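Local coordinates for UPF0270 protein PA3463 (Pseudomonas aeruginosa, PDB 1Y0N) that is of unknown function but belongs to the UPF0270 family of small, uncharacterised bacterial proteins, at residues E20-R25 / C63-R68. Sequence-based numbering, arbitrary orientation.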
loop_
_atom_site.group_PDB
_atom_site.type_symbol
_atom_site.label_atom_id
_atom_site.label_comp_id
_atom_site.label_asym_id
_atom_site.label_seq_id
_atom_site.Cartn_x
_atom_site.Cartn_y
_atom_site.Cartn_z
ATOM N N GLU A 20 -6.064 -3.883 4.917
ATOM C CA GLU A 20 -6.216 -4.788 6.050
ATOM C C GLU A 20 -4.945 -5.573 6.326
ATOM O O GLU A 20 -4.498 -5.617 7.492
ATOM C CB GLU A 20 -7.471 -5.689 5.859
ATOM C CG GLU A 20 -7.569 -6.782 6.869
ATOM C CD GLU A 20 -8.990 -7.345 7.023
ATOM O OE1 GLU A 20 -9.919 -6.972 6.217
ATOM O OE2 GLU A 20 -9.128 -8.159 7.987
ATOM N N ASP A 21 -4.315 -6.136 5.278
ATOM C CA ASP A 21 -3.005 -6.809 5.445
ATOM C C ASP A 21 -2.009 -5.888 6.115
ATOM O O ASP A 21 -1.350 -6.258 7.079
ATOM C CB ASP A 21 -2.413 -7.268 4.095
ATOM C CG ASP A 21 -3.199 -8.438 3.485
ATOM O OD1 ASP A 21 -4.044 -9.008 4.196
ATOM O OD2 ASP A 21 -2.993 -8.747 2.286
ATOM N N PHE A 22 -1.926 -4.662 5.630
ATOM C CA PHE A 22 -0.888 -3.700 6.082
ATOM C C PHE A 22 -1.068 -3.397 7.543
ATOM O O PHE A 22 -0.117 -3.459 8.315
ATOM C CB PHE A 22 -0.960 -2.446 5.189
ATOM C CG PHE A 22 -0.073 -1.326 5.631
ATOM C CD1 PHE A 22 1.299 -1.390 5.449
ATOM C CD2 PHE A 22 -0.625 -0.211 6.268
ATOM C CE1 PHE A 22 2.142 -0.341 5.885
ATOM C CE2 PHE A 22 0.187 0.871 6.676
ATOM C CZ PHE A 22 1.571 0.790 6.515
ATOM N N VAL A 23 -2.276 -3.064 7.952
ATOM C CA VAL A 23 -2.483 -2.634 9.344
ATOM C C VAL A 23 -2.464 -3.798 10.343
ATOM O O VAL A 23 -2.419 -3.586 11.559
ATOM C CB VAL A 23 -3.748 -1.701 9.544
ATOM C CG1 VAL A 23 -3.692 -0.539 8.600
ATOM C CG2 VAL A 23 -5.087 -2.461 9.334
ATOM N N THR A 24 -2.451 -5.027 9.836
ATOM C CA THR A 24 -2.220 -6.139 10.722
ATOM C C THR A 24 -0.860 -6.794 10.508
ATOM O O THR A 24 -0.572 -7.784 11.153
ATOM C CB THR A 24 -3.345 -7.174 10.664
ATOM O OG1 THR A 24 -3.540 -7.603 9.323
ATOM C CG2 THR A 24 -4.665 -6.578 11.195
ATOM N N ARG A 25 -0.012 -6.195 9.659
ATOM C CA ARG A 25 1.318 -6.760 9.304
ATOM C C ARG A 25 2.220 -7.113 10.500
ATOM O O ARG A 25 2.145 -6.471 11.551
ATOM C CB ARG A 25 2.089 -5.817 8.364
ATOM C CG ARG A 25 2.675 -4.597 9.113
ATOM C CD ARG A 25 3.175 -3.435 8.222
ATOM N NE ARG A 25 2.720 -2.190 8.862
ATOM C CZ ARG A 25 3.421 -1.071 8.965
ATOM N NH1 ARG A 25 4.643 -0.991 8.460
ATOM N NH2 ARG A 25 2.883 -0.019 9.576
ATOM N N CYS A 63 0.789 -7.627 -5.072
ATOM C CA CYS A 63 0.835 -6.251 -4.577
ATOM C C CYS A 63 1.141 -6.266 -3.110
ATOM O O CYS A 63 0.785 -7.220 -2.377
ATOM C CB CYS A 63 -0.522 -5.530 -4.741
ATOM S SG CYS A 63 -0.837 -4.792 -6.352
ATOM N N GLN A 64 1.756 -5.184 -2.657
ATOM C CA GLN A 64 1.843 -4.950 -1.222
ATOM C C GLN A 64 1.871 -3.435 -0.850
ATOM O O GLN A 64 2.534 -2.644 -1.486
ATOM C CB GLN A 64 3.094 -5.665 -0.666
ATOM C CG GLN A 64 3.255 -5.535 0.834
ATOM C CD GLN A 64 4.149 -6.580 1.379
ATOM O OE1 GLN A 64 4.675 -6.458 2.488
ATOM N NE2 GLN A 64 4.339 -7.640 0.597
ATOM N N LEU A 65 1.136 -3.087 0.200
ATOM C CA LEU A 65 1.164 -1.757 0.748
ATOM C C LEU A 65 2.394 -1.654 1.646
ATOM O O LEU A 65 2.650 -2.584 2.412
ATOM C CB LEU A 65 -0.059 -1.512 1.613
ATOM C CG LEU A 65 -0.843 -0.289 1.197
ATOM C CD1 LEU A 65 -2.184 -0.894 0.738
ATOM C CD2 LEU A 65 -1.091 0.636 2.327
ATOM N N MET A 66 3.156 -0.563 1.498
ATOM C CA MET A 66 4.360 -0.311 2.311
ATOM C C MET A 66 4.444 1.182 2.688
ATOM O O MET A 66 4.018 2.045 1.940
ATOM C CB MET A 66 5.646 -0.755 1.533
ATOM C CG MET A 66 5.985 -2.343 1.571
ATOM S SD MET A 66 7.591 -2.648 0.864
ATOM C CE MET A 66 8.436 -2.407 2.425
ATOM N N LEU A 67 5.018 1.483 3.837
ATOM C CA LEU A 67 5.398 2.861 4.162
ATOM C C LEU A 67 6.528 3.290 3.194
ATOM O O LEU A 67 7.460 2.537 2.943
ATOM C CB LEU A 67 5.924 2.978 5.609
ATOM C CG LEU A 67 4.921 2.848 6.772
ATOM C CD1 LEU A 67 5.604 2.877 8.167
ATOM C CD2 LEU A 67 3.897 3.965 6.641
ATOM N N ARG A 68 6.373 4.441 2.595
ATOM C CA ARG A 68 7.429 5.054 1.724
ATOM C C ARG A 68 8.806 4.960 2.393
ATOM O O ARG A 68 9.782 4.726 1.719
ATOM C CB ARG A 68 7.103 6.538 1.472
ATOM C CG ARG A 68 8.142 7.229 0.515
ATOM C CD ARG A 68 7.804 8.748 0.334
ATOM N NE ARG A 68 6.626 8.847 -0.512
ATOM C CZ ARG A 68 6.631 8.739 -1.833
ATOM N NH1 ARG A 68 7.767 8.623 -2.535
ATOM N NH2 ARG A 68 5.478 8.732 -2.454
#
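The carbonyl oxygen of Phe22 takes two bonds from Arg25, and both residues also touch the strand 63-67. One bond is from the backbone: Arg25 N lies 3.1 Å from Phe22 O. The other comes from the side chain, with Arg25 NE 3.2 Å from Phe22 O, and is weak because it is bent to 124° at the hydrogen. The Arg25 chain leaves with CG between its own backbone N and carbonyl carbon, then bends at chi3. This turns the guanidinium back over the rim of the Phe22 ring, and Phe22 CE1 sits 3.4 Å above the centre of the guanidinium plane.

A methyl of Leu65, CD2, lies over the opposite face of the ring. It makes a CH-pi contact 4.3 Å from the Phe22 ring centroid, 23° off the normal and offset toward the rim. Phe22 CG is anti to the backbone N (chi1 173°), which carries the ring along the strand from Leu65 to Leu67. Phe22 and Leu65 also meet at their roots, with Phe22 CB and Leu65 CB 3.8 Å apart. The ring's far end meets Leu67 at its edge, where Phe22 CZ is 3.9 Å from Leu67 CD2. The other Leu67 methyl, CD1, is 4.0 Å from Arg25 NH1, at the edge of the guanidinium. Arg25 NH1 also has a long, weak ion pair with Glu70.

No hydrogen bond joins the two segments. Leu65 also packs on Leu18 and Leu19 of the same helix and on Ile54 of the neighbouring strand 52-56. On the helix, Val23 packs instead on helix 36-48. This is helix-on-sheet packing, with the last turn of helix 12-24 set against strand 63-67, an outer strand of the three-stranded antiparallel sheet.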